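Local atomic coordinates of sugar ABC transporter, periplasmic sugar-binding protein (Caulobacter crescentus, PDB entry 4IRX), a protein that binds myo-inositol in the periplasm and probably delivers it to an ABC transporter for uptake into the cell. Residues V135-D140 and D203-G208; E148-V153 and L199-D204; T168-N173 and L180-N185; E211-A216 and V223-F228. One frame throughout, in Å; residues are numbered along the deposited sequence.

Contact 1 of 4, residues V135-D140 and D203-G208. With INS (1,2,3,4,5,6-hexahydroxy-cyclohexane), chain C.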
loop_
_atom_site.group_PDB
_atom_site.type_symbol
_atom_site.label_atom_id
_atom_site.label_comp_id
_atom_site.label_asym_id
_atom_site.label_seq_id
_atom_site.Cartn_x
_atom_site.Cartn_y
_atom_site.Cartn_z
ATOM N N VAL A 135 2.989 19.073 3.544
ATOM C CA VAL A 135 4.135 18.253 3.153
ATOM C C VAL A 135 3.604 16.892 2.748
ATOM O O VAL A 135 2.741 16.339 3.429
ATOM C CB VAL A 135 5.118 18.102 4.348
ATOM C CG1 VAL A 135 6.221 17.066 4.047
ATOM C CG2 VAL A 135 5.751 19.437 4.638
ATOM N N VAL A 136 4.101 16.342 1.640
ATOM C CA VAL A 136 3.671 15.010 1.202
ATOM C C VAL A 136 4.866 14.064 1.246
ATOM O O VAL A 136 5.915 14.354 0.669
ATOM C CB VAL A 136 3.017 15.053 -0.221
ATOM C CG1 VAL A 136 2.544 13.635 -0.657
ATOM C CG2 VAL A 136 1.882 16.059 -0.234
ATOM N N ILE A 137 4.738 12.983 2.018
ATOM C CA ILE A 137 5.780 11.958 2.129
ATOM C C ILE A 137 5.249 10.679 1.469
ATOM O O ILE A 137 4.264 10.092 1.918
ATOM C CB ILE A 137 6.131 11.647 3.606
ATOM C CG1 ILE A 137 6.511 12.934 4.355
ATOM C CG2 ILE A 137 7.222 10.582 3.675
ATOM C CD1 ILE A 137 7.806 13.562 3.910
ATOM N N THR A 138 5.879 10.266 0.372
ATOM C CA THR A 138 5.321 9.202 -0.468
ATOM C C THR A 138 5.881 7.818 -0.148
ATOM O O THR A 138 6.994 7.682 0.381
ATOM C CB THR A 138 5.521 9.471 -1.978
ATOM O OG1 THR A 138 6.908 9.275 -2.322
ATOM C CG2 THR A 138 5.099 10.891 -2.339
ATOM N N ASN A 139 5.076 6.798 -0.433
ATOM C CA ASN A 139 5.491 5.402 -0.310
ATOM C C ASN A 139 6.197 4.898 -1.580
ATOM O O ASN A 139 6.218 5.600 -2.590
ATOM C CB ASN A 139 4.255 4.539 -0.034
ATOM C CG ASN A 139 3.242 4.578 -1.171
ATOM O OD1 ASN A 139 2.801 5.657 -1.578
ATOM N ND2 ASN A 139 2.844 3.394 -1.680
ATOM N N ASP A 140 6.741 3.677 -1.498
ATOM C CA ASP A 140 7.275 2.888 -2.644
ATOM C C ASP A 140 7.135 3.541 -4.040
ATOM O O ASP A 140 6.124 3.341 -4.720
ATOM C CB ASP A 140 6.567 1.509 -2.723
ATOM C CG ASP A 140 6.971 0.544 -1.630
ATOM O OD1 ASP A 140 8.163 0.480 -1.215
ATOM O OD2 ASP A 140 6.093 -0.224 -1.184
ATOM N N ASP A 203 1.260 4.261 7.067
ATOM C CA ASP A 203 1.253 4.495 8.517
ATOM C C ASP A 203 2.627 4.291 9.136
ATOM O O ASP A 203 2.969 4.967 10.083
ATOM C CB ASP A 203 0.273 3.562 9.231
ATOM C CG ASP A 203 -1.175 3.999 9.088
ATOM O OD1 ASP A 203 -1.443 5.203 8.811
ATOM O OD2 ASP A 203 -2.031 3.111 9.285
ATOM N N ASP A 204 3.410 3.371 8.587
ATOM C CA ASP A 204 4.782 3.129 9.063
ATOM C C ASP A 204 5.607 4.419 8.970
ATOM O O ASP A 204 6.285 4.817 9.922
ATOM C CB ASP A 204 5.402 1.985 8.228
ATOM C CG ASP A 204 6.591 1.289 8.907
ATOM O OD1 ASP A 204 6.715 1.309 10.153
ATOM O OD2 ASP A 204 7.411 0.693 8.163
HETATM N N MSE A 205 5.520 5.089 7.824
HETATM C CA MSE A 205 6.180 6.375 7.643
HETATM C C MSE A 205 5.551 7.445 8.505
HETATM O O MSE A 205 6.261 8.307 9.020
HETATM C CB MSE A 205 6.149 6.809 6.173
HETATM C CG MSE A 205 6.977 5.916 5.232
HETATM SE SE MSE A 205 7.010 6.590 3.424
HETATM C CE MSE A 205 5.100 6.588 3.057
ATOM N N ALA A 206 4.227 7.452 8.630
ATOM C CA ALA A 206 3.545 8.396 9.498
ATOM C C ALA A 206 4.050 8.348 10.924
ATOM O O ALA A 206 4.164 9.391 11.560
ATOM C CB ALA A 206 2.001 8.174 9.469
HETATM N N MSE A 207 4.387 7.156 11.414
HETATM C CA MSE A 207 4.960 7.027 12.751
HETATM C C MSE A 207 6.288 7.764 12.827
HETATM O O MSE A 207 6.545 8.500 13.794
HETATM C CB MSE A 207 5.096 5.560 13.129
HETATM C CG MSE A 207 3.761 4.837 13.168
HETATM SE SE MSE A 207 2.484 5.478 14.451
HETATM C CE MSE A 207 3.625 5.451 16.012
ATOM N N GLY A 208 7.130 7.600 11.810
ATOM C CA GLY A 208 8.359 8.384 11.725
ATOM C C GLY A 208 8.161 9.889 11.664
ATOM O O GLY A 208 8.887 10.658 12.310
HETATM C C1 INS C . 0.536 -0.493 0.495
HETATM C C2 INS C . 0.669 -0.005 1.899
HETATM C C3 INS C . 2.105 -0.164 2.329
HETATM C C4 INS C . 3.002 0.647 1.450
HETATM C C5 INS C . 2.926 0.157 0.052
HETATM C C6 INS C . 1.502 0.193 -0.451
HETATM O O1 INS C . -0.787 -0.330 0.049
HETATM O O2 INS C . 0.256 1.326 1.976
HETATM O O3 INS C . 2.263 0.199 3.679
HETATM O O4 INS C . 4.313 0.615 1.916
HETATM O O5 INS C . 3.769 0.922 -0.748
HETATM O O6 INS C . 1.412 -0.239 -1.784
#
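Met205, a selenomethionine on the first turn of helix 203-215, lays its SE and CE atoms against the backbone where strand 132-138 runs out. SE sits 3.2 Å from Thr138 O, and the methyl carbon CE turns in against the next residue, 3.5 Å from Asn139 N. The bend at the end of the chain (chi3 -59°) is what brings CE round to Asn139, where it also meets CB. SE also touches Ile137 CG2 at 4.0 Å, an apolar contact in which the two side chains cross obliquely. No hydrogen bond joins the two segments. Thr138 O is nonetheless satisfied, by Thr171 OG1. The helix here packs on one face of the parallel sheet of one lobe of a periplasmic binding protein, and the C-terminal end of the strand opens into the ligand pocket. There Asn139 ND2 donates to O5 of the inositol over 2.8 Å, almost straight at 174°, and the same hydroxyl donates to Asp140 OD2 at 2.6 Å. O5 is thus held as both acceptor and donor by consecutive residues. Asp140 OD2 is shared further, with Arg97 in a salt bridge and with Gln20 NE2, while Ser174 OG bonds Asp140 N.

Contact 2 of 4, residues E148-V153 and L199-D204. With INS (1,2,3,4,5,6-hexahydroxy-cyclohexane), chain C.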
loop_
_atom_site.group_PDB
_atom_site.type_symbol
_atom_site.label_atom_id
_atom_site.label_comp_id
_atom_site.label_asym_id
_atom_site.label_seq_id
_atom_site.Cartn_x
_atom_site.Cartn_y
_atom_site.Cartn_z
ATOM N N GLU A 148 -0.758 6.518 -7.786
ATOM C CA GLU A 148 -2.181 6.847 -7.719
ATOM C C GLU A 148 -2.578 7.617 -6.453
ATOM O O GLU A 148 -3.405 8.536 -6.502
ATOM C CB GLU A 148 -3.009 5.570 -7.843
ATOM C CG GLU A 148 -2.935 4.973 -9.237
ATOM C CD GLU A 148 -3.524 3.587 -9.298
ATOM O OE1 GLU A 148 -4.063 3.134 -8.269
ATOM O OE2 GLU A 148 -3.426 2.952 -10.366
ATOM N N ARG A 149 -1.992 7.263 -5.315
ATOM C CA ARG A 149 -2.236 8.025 -4.093
ATOM C C ARG A 149 -1.803 9.460 -4.248
ATOM O O ARG A 149 -2.526 10.367 -3.833
ATOM C CB ARG A 149 -1.501 7.439 -2.885
ATOM C CG ARG A 149 -2.360 6.563 -2.045
ATOM C CD ARG A 149 -1.566 5.790 -1.001
ATOM N NE ARG A 149 -2.008 4.408 -1.080
ATOM C CZ ARG A 149 -1.430 3.383 -0.473
ATOM N NH1 ARG A 149 -0.365 3.596 0.299
ATOM N NH2 ARG A 149 -1.896 2.158 -0.662
ATOM N N VAL A 150 -0.614 9.669 -4.802
ATOM C CA VAL A 150 -0.086 10.991 -5.050
ATOM C C VAL A 150 -1.031 11.770 -5.977
ATOM O O VAL A 150 -1.323 12.932 -5.756
ATOM C CB VAL A 150 1.338 10.876 -5.656
ATOM C CG1 VAL A 150 1.707 12.104 -6.367
ATOM C CG2 VAL A 150 2.340 10.588 -4.557
ATOM N N LYS A 151 -1.509 11.088 -7.032
ATOM C CA LYS A 151 -2.420 11.760 -7.987
ATOM C C LYS A 151 -3.690 12.242 -7.272
ATOM O O LYS A 151 -4.143 13.345 -7.483
ATOM C CB LYS A 151 -2.783 10.875 -9.197
ATOM C CG LYS A 151 -3.952 11.470 -9.988
ATOM C CD LYS A 151 -4.227 10.844 -11.318
ATOM C CE LYS A 151 -5.193 11.745 -12.083
ATOM N NZ LYS A 151 -6.565 11.765 -11.483
ATOM N N GLY A 152 -4.255 11.413 -6.395
ATOM C CA GLY A 152 -5.464 11.778 -5.673
ATOM C C GLY A 152 -5.232 12.973 -4.739
ATOM O O GLY A 152 -6.067 13.877 -4.632
ATOM N N VAL A 153 -4.084 12.982 -4.057
ATOM C CA VAL A 153 -3.674 14.113 -3.207
ATOM C C VAL A 153 -3.541 15.407 -4.024
ATOM O O VAL A 153 -4.095 16.443 -3.669
ATOM C CB VAL A 153 -2.352 13.818 -2.484
ATOM C CG1 VAL A 153 -1.777 15.075 -1.848
ATOM C CG2 VAL A 153 -2.546 12.727 -1.436
ATOM N N LEU A 199 1.084 14.795 5.093
ATOM C CA LEU A 199 0.352 13.663 4.531
ATOM C C LEU A 199 1.339 12.556 4.207
ATOM O O LEU A 199 2.210 12.722 3.344
ATOM C CB LEU A 199 -0.388 14.079 3.246
ATOM C CG LEU A 199 -1.523 15.101 3.321
ATOM C CD1 LEU A 199 -2.202 15.277 1.973
ATOM C CD2 LEU A 199 -2.566 14.676 4.357
ATOM N N CYS A 200 1.230 11.443 4.925
ATOM C CA CYS A 200 2.147 10.327 4.756
ATOM C C CYS A 200 1.402 9.178 4.117
ATOM O O CYS A 200 0.328 8.789 4.585
ATOM C CB CYS A 200 2.685 9.884 6.109
ATOM S SG CYS A 200 3.626 11.150 6.941
ATOM N N LEU A 201 1.985 8.626 3.056
ATOM C CA LEU A 201 1.261 7.658 2.251
ATOM C C LEU A 201 1.364 6.208 2.758
ATOM O O LEU A 201 0.927 5.263 2.093
ATOM C CB LEU A 201 1.623 7.808 0.768
ATOM C CG LEU A 201 0.846 8.908 0.023
ATOM C CD1 LEU A 201 0.813 10.265 0.697
ATOM C CD2 LEU A 201 1.406 9.036 -1.371
ATOM N N ASN A 202 1.923 6.024 3.956
ATOM C CA ASN A 202 1.619 4.839 4.751
ATOM C C ASN A 202 1.795 5.137 6.233
ATOM O O ASN A 202 2.386 6.153 6.606
ATOM C CB ASN A 202 2.343 3.544 4.282
ATOM C CG ASN A 202 3.770 3.419 4.767
ATOM O OD1 ASN A 202 4.293 4.286 5.458
ATOM N ND2 ASN A 202 4.414 2.324 4.410
ATOM N N ASP A 203 1.260 4.261 7.067
ATOM C CA ASP A 203 1.253 4.495 8.517
ATOM C C ASP A 203 2.627 4.291 9.136
ATOM O O ASP A 203 2.969 4.967 10.083
ATOM C CB ASP A 203 0.273 3.562 9.231
ATOM C CG ASP A 203 -1.175 3.999 9.088
ATOM O OD1 ASP A 203 -1.443 5.203 8.811
ATOM O OD2 ASP A 203 -2.031 3.111 9.285
ATOM N N ASP A 204 3.410 3.371 8.587
ATOM C CA ASP A 204 4.782 3.129 9.063
ATOM C C ASP A 204 5.607 4.419 8.970
ATOM O O ASP A 204 6.285 4.817 9.922
ATOM C CB ASP A 204 5.402 1.985 8.228
ATOM C CG ASP A 204 6.591 1.289 8.907
ATOM O OD1 ASP A 204 6.715 1.309 10.153
ATOM O OD2 ASP A 204 7.411 0.693 8.163
HETATM C C1 INS C . 0.536 -0.493 0.495
HETATM C C2 INS C . 0.669 -0.005 1.899
HETATM C C3 INS C . 2.105 -0.164 2.329
HETATM C C4 INS C . 3.002 0.647 1.450
HETATM C C5 INS C . 2.926 0.157 0.052
HETATM C C6 INS C . 1.502 0.193 -0.451
HETATM O O1 INS C . -0.787 -0.330 0.049
HETATM O O2 INS C . 0.256 1.326 1.976
HETATM O O3 INS C . 2.263 0.199 3.679
HETATM O O4 INS C . 4.313 0.615 1.916
HETATM O O5 INS C . 3.769 0.922 -0.748
HETATM O O6 INS C . 1.412 -0.239 -1.784
#
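Leu201 is met by Arg149 in two ways, polar at its carbonyl and apolar at its side chain. Among the polar contacts, Arg149 NH1 reaches Leu201 O at 2.8 Å, but the bond is weak, bent to 126°. The same nitrogen gives a straighter bond to O2 of the inositol (2.9 Å, 158°), and NH2 takes O1, which lies at the edge of the guanidinium in its plane. Asn113 OD1 on NE and a cation-pi contact with Phe228 further fix the group. Asn202 ND2 reaches the next two hydroxyls, O3 at 3.1 Å and O4 at 3.0 Å. Its CG stands between the backbone N and the carbonyl carbon (chi1 81°), which turns ND2 to the inositol while OD1 caps Met205 N, the N-cap of helix 203-215. This is the binding cleft of a periplasmic binding protein, lined by loops and helix starts at the C-terminal ends of parallel strands. A leucine in place of Arg149 would probably leave O1 and O2 without these donors, Phe228 without its cation and Leu201 O without its weak bond. The apolar contacts lie behind: Leu201 CD2 packs on Arg149 CB at 3.6 Å and on Val150 CG2, and Val153 CG1 meets Leu199 CD1 at 3.8 Å.

Contact 3 of 4, residues T168-N173 and L180-N185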
loop_
_atom_site.group_PDB
_atom_site.type_symbol
_atom_site.label_atom_id
_atom_site.label_comp_id
_atom_site.label_asym_id
_atom_site.label_seq_id
_atom_site.Cartn_x
_atom_site.Cartn_y
_atom_site.Cartn_z
ATOM N N THR A 168 6.684 20.776 0.038
ATOM C CA THR A 168 7.597 19.832 -0.582
ATOM C C THR A 168 6.945 18.461 -0.637
ATOM O O THR A 168 6.034 18.146 0.124
ATOM C CB THR A 168 8.971 19.800 0.116
ATOM O OG1 THR A 168 9.861 18.937 -0.601
ATOM C CG2 THR A 168 8.835 19.327 1.527
ATOM N N GLU A 169 7.360 17.688 -1.628
ATOM C CA GLU A 169 6.881 16.320 -1.793
ATOM C C GLU A 169 8.113 15.440 -1.958
ATOM O O GLU A 169 8.923 15.679 -2.873
ATOM C CB GLU A 169 5.952 16.248 -3.008
ATOM C CG GLU A 169 5.435 14.862 -3.369
ATOM C CD GLU A 169 4.391 14.921 -4.475
ATOM O OE1 GLU A 169 3.386 15.664 -4.331
ATOM O OE2 GLU A 169 4.587 14.243 -5.506
ATOM N N GLN A 170 8.288 14.468 -1.057
ATOM C CA GLN A 170 9.476 13.633 -1.056
ATOM C C GLN A 170 9.101 12.216 -0.707
ATOM O O GLN A 170 8.097 11.995 -0.028
ATOM C CB GLN A 170 10.534 14.161 -0.077
ATOM C CG GLN A 170 11.125 15.494 -0.546
ATOM C CD GLN A 170 12.160 16.040 0.399
ATOM O OE1 GLN A 170 12.953 15.284 0.962
ATOM N NE2 GLN A 170 12.163 17.367 0.579
ATOM N N THR A 171 9.890 11.249 -1.166
ATOM C CA THR A 171 9.636 9.872 -0.767
ATOM C C THR A 171 10.429 9.494 0.470
ATOM O O THR A 171 11.520 10.022 0.719
ATOM C CB THR A 171 9.900 8.860 -1.904
ATOM O OG1 THR A 171 9.321 7.602 -1.526
ATOM C CG2 THR A 171 11.391 8.686 -2.166
ATOM N N ALA A 172 9.865 8.593 1.266
ATOM C CA ALA A 172 10.639 7.901 2.267
ATOM C C ALA A 172 10.638 6.392 2.043
ATOM O O ALA A 172 10.935 5.626 2.963
ATOM C CB ALA A 172 10.195 8.280 3.675
ATOM N N ASN A 173 10.278 5.965 0.827
ATOM C CA ASN A 173 10.485 4.589 0.368
ATOM C C ASN A 173 9.820 3.531 1.261
ATOM O O ASN A 173 10.291 2.410 1.391
ATOM C CB ASN A 173 11.999 4.327 0.200
ATOM C CG ASN A 173 12.598 5.194 -0.877
ATOM O OD1 ASN A 173 12.207 5.105 -2.035
ATOM N ND2 ASN A 173 13.527 6.068 -0.498
ATOM N N LEU A 180 11.655 9.352 9.346
ATOM C CA LEU A 180 12.085 10.221 10.444
ATOM C C LEU A 180 13.065 11.292 9.940
ATOM O O LEU A 180 12.860 12.494 10.121
ATOM C CB LEU A 180 12.712 9.393 11.585
ATOM C CG LEU A 180 13.363 10.192 12.720
ATOM C CD1 LEU A 180 12.364 11.067 13.373
ATOM C CD2 LEU A 180 13.940 9.222 13.766
ATOM N N THR A 181 14.112 10.865 9.253
ATOM C CA THR A 181 15.143 11.813 8.861
ATOM C C THR A 181 14.680 12.714 7.724
ATOM O O THR A 181 14.975 13.919 7.710
ATOM C CB THR A 181 16.439 11.099 8.492
ATOM O OG1 THR A 181 16.171 10.129 7.489
ATOM C CG2 THR A 181 17.023 10.363 9.713
ATOM N N VAL A 182 13.931 12.152 6.773
ATOM C CA VAL A 182 13.401 12.967 5.681
ATOM C C VAL A 182 12.486 14.062 6.249
ATOM O O VAL A 182 12.580 15.226 5.870
ATOM C CB VAL A 182 12.635 12.102 4.653
ATOM C CG1 VAL A 182 11.786 12.976 3.716
ATOM C CG2 VAL A 182 13.614 11.253 3.868
ATOM N N THR A 183 11.604 13.694 7.174
ATOM C CA THR A 183 10.701 14.660 7.795
ATOM C C THR A 183 11.455 15.693 8.637
ATOM O O THR A 183 11.177 16.888 8.558
ATOM C CB THR A 183 9.582 13.965 8.609
ATOM O OG1 THR A 183 8.875 13.068 7.739
ATOM C CG2 THR A 183 8.581 14.989 9.161
ATOM N N GLN A 184 12.465 15.232 9.375
ATOM C CA GLN A 184 13.276 16.168 10.150
ATOM C C GLN A 184 13.905 17.237 9.281
ATOM O O GLN A 184 13.853 18.429 9.606
ATOM C CB GLN A 184 14.371 15.435 10.923
ATOM C CG GLN A 184 13.823 14.687 12.138
ATOM C CD GLN A 184 14.915 14.054 12.961
ATOM O OE1 GLN A 184 15.726 13.273 12.434
ATOM N NE2 GLN A 184 14.963 14.392 14.251
ATOM N N ASN A 185 14.474 16.824 8.150
ATOM C CA ASN A 185 15.159 17.756 7.283
ATOM C C ASN A 185 14.166 18.743 6.650
ATOM O O ASN A 185 14.473 19.934 6.499
ATOM C CB ASN A 185 15.955 16.990 6.242
ATOM C CG ASN A 185 17.239 16.435 6.798
ATOM O OD1 ASN A 185 17.699 16.860 7.861
ATOM N ND2 ASN A 185 17.823 15.464 6.098
HETATM O O HOH W 1 14.139 15.834 3.458
#
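The end of edge strand 164-171 lies beside helix 176-189, which follows it after a short turn, and no direct hydrogen bond joins the two backbones. Val182 makes the contact between them. Its CG1 methyl lies 3.8 Å from Gln170 OE1 and also approaches Gln170 CB, while CG2 faces Thr171 O at 4.0 Å. The valine has CG1 anti to its backbone nitrogen (chi1 166°), which spreads the two methyls over successive residues of the strand. Gln170, extended beyond CG, has each end of its amide engaged. NE2 donates to Thr168 OG1 at 3.0 Å, the acceptor lying nearly in the amide plane, and OE1 accepts from a water at 2.8 Å. That water also donates to Val182 O over 2.9 Å, so it bridges strand and helix. Were Gln170 shortened to an alanine, Thr168 OG1 would probably lose this donor and the water its partner on the strand. At the strand's end, Thr171 OG1 accepts from Asn173 N in an ST turn, where the strand gives way to the turn before the helix. With no direct polar bond across it, this surface junction is joined by two methyl groups and one bridging water, a modest link that draws on solvent for its polar part.

Contact 4 of 4, residues E211-A216 and V223-F228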
loop_
_atom_site.group_PDB
_atom_site.type_symbol
_atom_site.label_atom_id
_atom_site.label_comp_id
_atom_site.label_asym_id
_atom_site.label_seq_id
_atom_site.Cartn_x
_atom_site.Cartn_y
_atom_site.Cartn_z
ATOM N N GLU A 211 7.264 11.198 15.013
ATOM C CA GLU A 211 8.467 11.290 15.840
ATOM C C GLU A 211 9.296 12.504 15.466
ATOM O O GLU A 211 9.787 13.194 16.357
ATOM C CB GLU A 211 9.278 9.997 15.763
ATOM C CG GLU A 211 8.523 8.859 16.414
ATOM C CD GLU A 211 9.075 7.518 16.113
ATOM O OE1 GLU A 211 9.913 7.365 15.208
ATOM O OE2 GLU A 211 8.678 6.560 16.811
ATOM N N ALA A 212 9.433 12.789 14.171
ATOM C CA ALA A 212 10.152 13.995 13.750
ATOM C C ALA A 212 9.499 15.270 14.298
ATOM O O ALA A 212 10.195 16.201 14.741
ATOM C CB ALA A 212 10.250 14.040 12.225
ATOM N N VAL A 213 8.172 15.313 14.286
ATOM C CA VAL A 213 7.446 16.442 14.843
ATOM C C VAL A 213 7.739 16.614 16.331
ATOM O O VAL A 213 8.029 17.732 16.770
ATOM C CB VAL A 213 5.955 16.308 14.558
ATOM C CG1 VAL A 213 5.157 17.303 15.407
ATOM C CG2 VAL A 213 5.726 16.488 13.067
ATOM N N ARG A 214 7.749 15.509 17.080
ATOM C CA ARG A 214 8.120 15.556 18.501
ATOM C C ARG A 214 9.579 15.924 18.705
ATOM O O ARG A 214 9.889 16.751 19.574
ATOM C CB ARG A 214 7.845 14.223 19.177
ATOM C CG ARG A 214 6.386 13.859 19.221
ATOM C CD ARG A 214 6.131 12.933 20.399
ATOM N NE ARG A 214 6.935 11.721 20.281
ATOM C CZ ARG A 214 6.536 10.634 19.636
ATOM N NH1 ARG A 214 5.344 10.620 19.062
ATOM N NH2 ARG A 214 7.321 9.565 19.566
ATOM N N ALA A 215 10.470 15.324 17.911
ATOM C CA ALA A 215 11.898 15.625 18.035
ATOM C C ALA A 215 12.184 17.099 17.774
ATOM O O ALA A 215 13.168 17.645 18.285
ATOM C CB ALA A 215 12.715 14.765 17.080
ATOM N N ALA A 216 11.335 17.744 16.982
ATOM C CA ALA A 216 11.528 19.158 16.640
ATOM C C ALA A 216 10.914 20.099 17.659
ATOM O O ALA A 216 10.991 21.323 17.507
ATOM C CB ALA A 216 10.984 19.457 15.231
ATOM N N VAL A 223 0.883 20.768 13.923
ATOM C CA VAL A 223 1.480 20.095 12.769
ATOM C C VAL A 223 0.825 18.725 12.764
ATOM O O VAL A 223 1.216 17.837 13.512
ATOM C CB VAL A 223 3.007 19.976 12.901
ATOM C CG1 VAL A 223 3.620 19.301 11.658
ATOM C CG2 VAL A 223 3.608 21.353 13.143
ATOM N N LYS A 224 -0.172 18.561 11.899
ATOM C CA LYS A 224 -1.009 17.375 11.877
ATOM C C LYS A 224 -0.500 16.319 10.924
ATOM O O LYS A 224 -0.133 16.621 9.792
ATOM C CB LYS A 224 -2.426 17.762 11.493
ATOM C CG LYS A 224 -3.055 18.715 12.481
ATOM C CD LYS A 224 -4.515 18.934 12.184
ATOM C CE LYS A 224 -5.136 19.910 13.189
ATOM N NZ LYS A 224 -5.138 19.380 14.583
ATOM N N VAL A 225 -0.558 15.067 11.363
ATOM C CA VAL A 225 -0.066 13.963 10.553
ATOM C C VAL A 225 -1.214 13.040 10.173
ATOM O O VAL A 225 -2.011 12.661 11.022
ATOM C CB VAL A 225 1.021 13.153 11.330
ATOM C CG1 VAL A 225 1.418 11.889 10.597
ATOM C CG2 VAL A 225 2.258 14.026 11.599
ATOM N N ILE A 226 -1.293 12.704 8.882
ATOM C CA ILE A 226 -2.285 11.784 8.351
ATOM C C ILE A 226 -1.540 10.667 7.679
ATOM O O ILE A 226 -0.548 10.912 6.976
ATOM C CB ILE A 226 -3.192 12.445 7.297
ATOM C CG1 ILE A 226 -3.942 13.616 7.896
ATOM C CG2 ILE A 226 -4.202 11.454 6.766
ATOM C CD1 ILE A 226 -5.186 13.921 7.129
ATOM N N GLY A 227 -1.979 9.437 7.926
ATOM C CA GLY A 227 -1.357 8.275 7.313
ATOM C C GLY A 227 -2.296 7.528 6.373
ATOM O O GLY A 227 -3.325 8.029 5.922
ATOM N N PHE A 228 -1.913 6.297 6.114
ATOM C CA PHE A 228 -2.641 5.420 5.204
ATOM C C PHE A 228 -2.295 4.013 5.643
ATOM O O PHE A 228 -1.119 3.693 5.810
ATOM C CB PHE A 228 -2.160 5.677 3.760
ATOM C CG PHE A 228 -3.159 5.266 2.683
ATOM C CD1 PHE A 228 -3.392 3.923 2.403
ATOM C CD2 PHE A 228 -3.844 6.235 1.948
ATOM C CE1 PHE A 228 -4.324 3.536 1.397
ATOM C CE2 PHE A 228 -4.760 5.880 0.942
ATOM C CZ PHE A 228 -5.008 4.518 0.660
#
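The last turns of helix 203-215 pack against the start of strand 224-226, with the backbones nearest at Val213 and Val223, whose CA atoms are 7.3 Å apart. At that separation valine side chains can meet directly, and here they do. Val213 CG2 touches Val223 CG1 at 3.8 Å, the two side chains lying alongside and running opposite ways. Val213 holds CG2 anti to its carbonyl carbon, its CG1 being anti to the nitrogen (chi1 167°), and this turns CG2 to Val223. The same methyl also reaches Val225 CG2, more loosely, at 4.5 Å. Val223 and Val225 both point toward the helix, whereas Lys224 between them points away, the usual alternation along a strand. One methyl of the helix thus bears on both Val223, just before the strand, and Val225 within it, with no hydrogen bond across the contact. Around this patch, Ile198 of the neighbouring strand touches both Val213 and Val223, and Leu218 from the connecting loop packs on Val213, so the valines are buried among other aliphatic groups. The arrangement is that of a beta-alpha-beta unit, strand 197-200, helix 203-215 and strand 224-226, whose helix packs on the parallel sheet through branched aliphatic residues.

Overall arrangement
From the N terminus, the chain builds most of the other lobe before it enters this one at strand 132-138, where contact 1 opens. Contact 2 opens on helix 144-160, and contact 3 then opens and closes wholly within the loops of both, tying strand 164-171 to the helix just after it. Contacts 2 and 1 close together around the start of helix 203-215, sharing Asp203 and Asp204, so contact 2 lies within contact 1. Contact 4 follows in series, joining the end of that helix to strand 224-226. All four reach one parallel sheet, ordered 164-171, 132-138, 197-200, 224-226. Contacts 1 and 2 touch the inositol; 3 and 4 lie farther out.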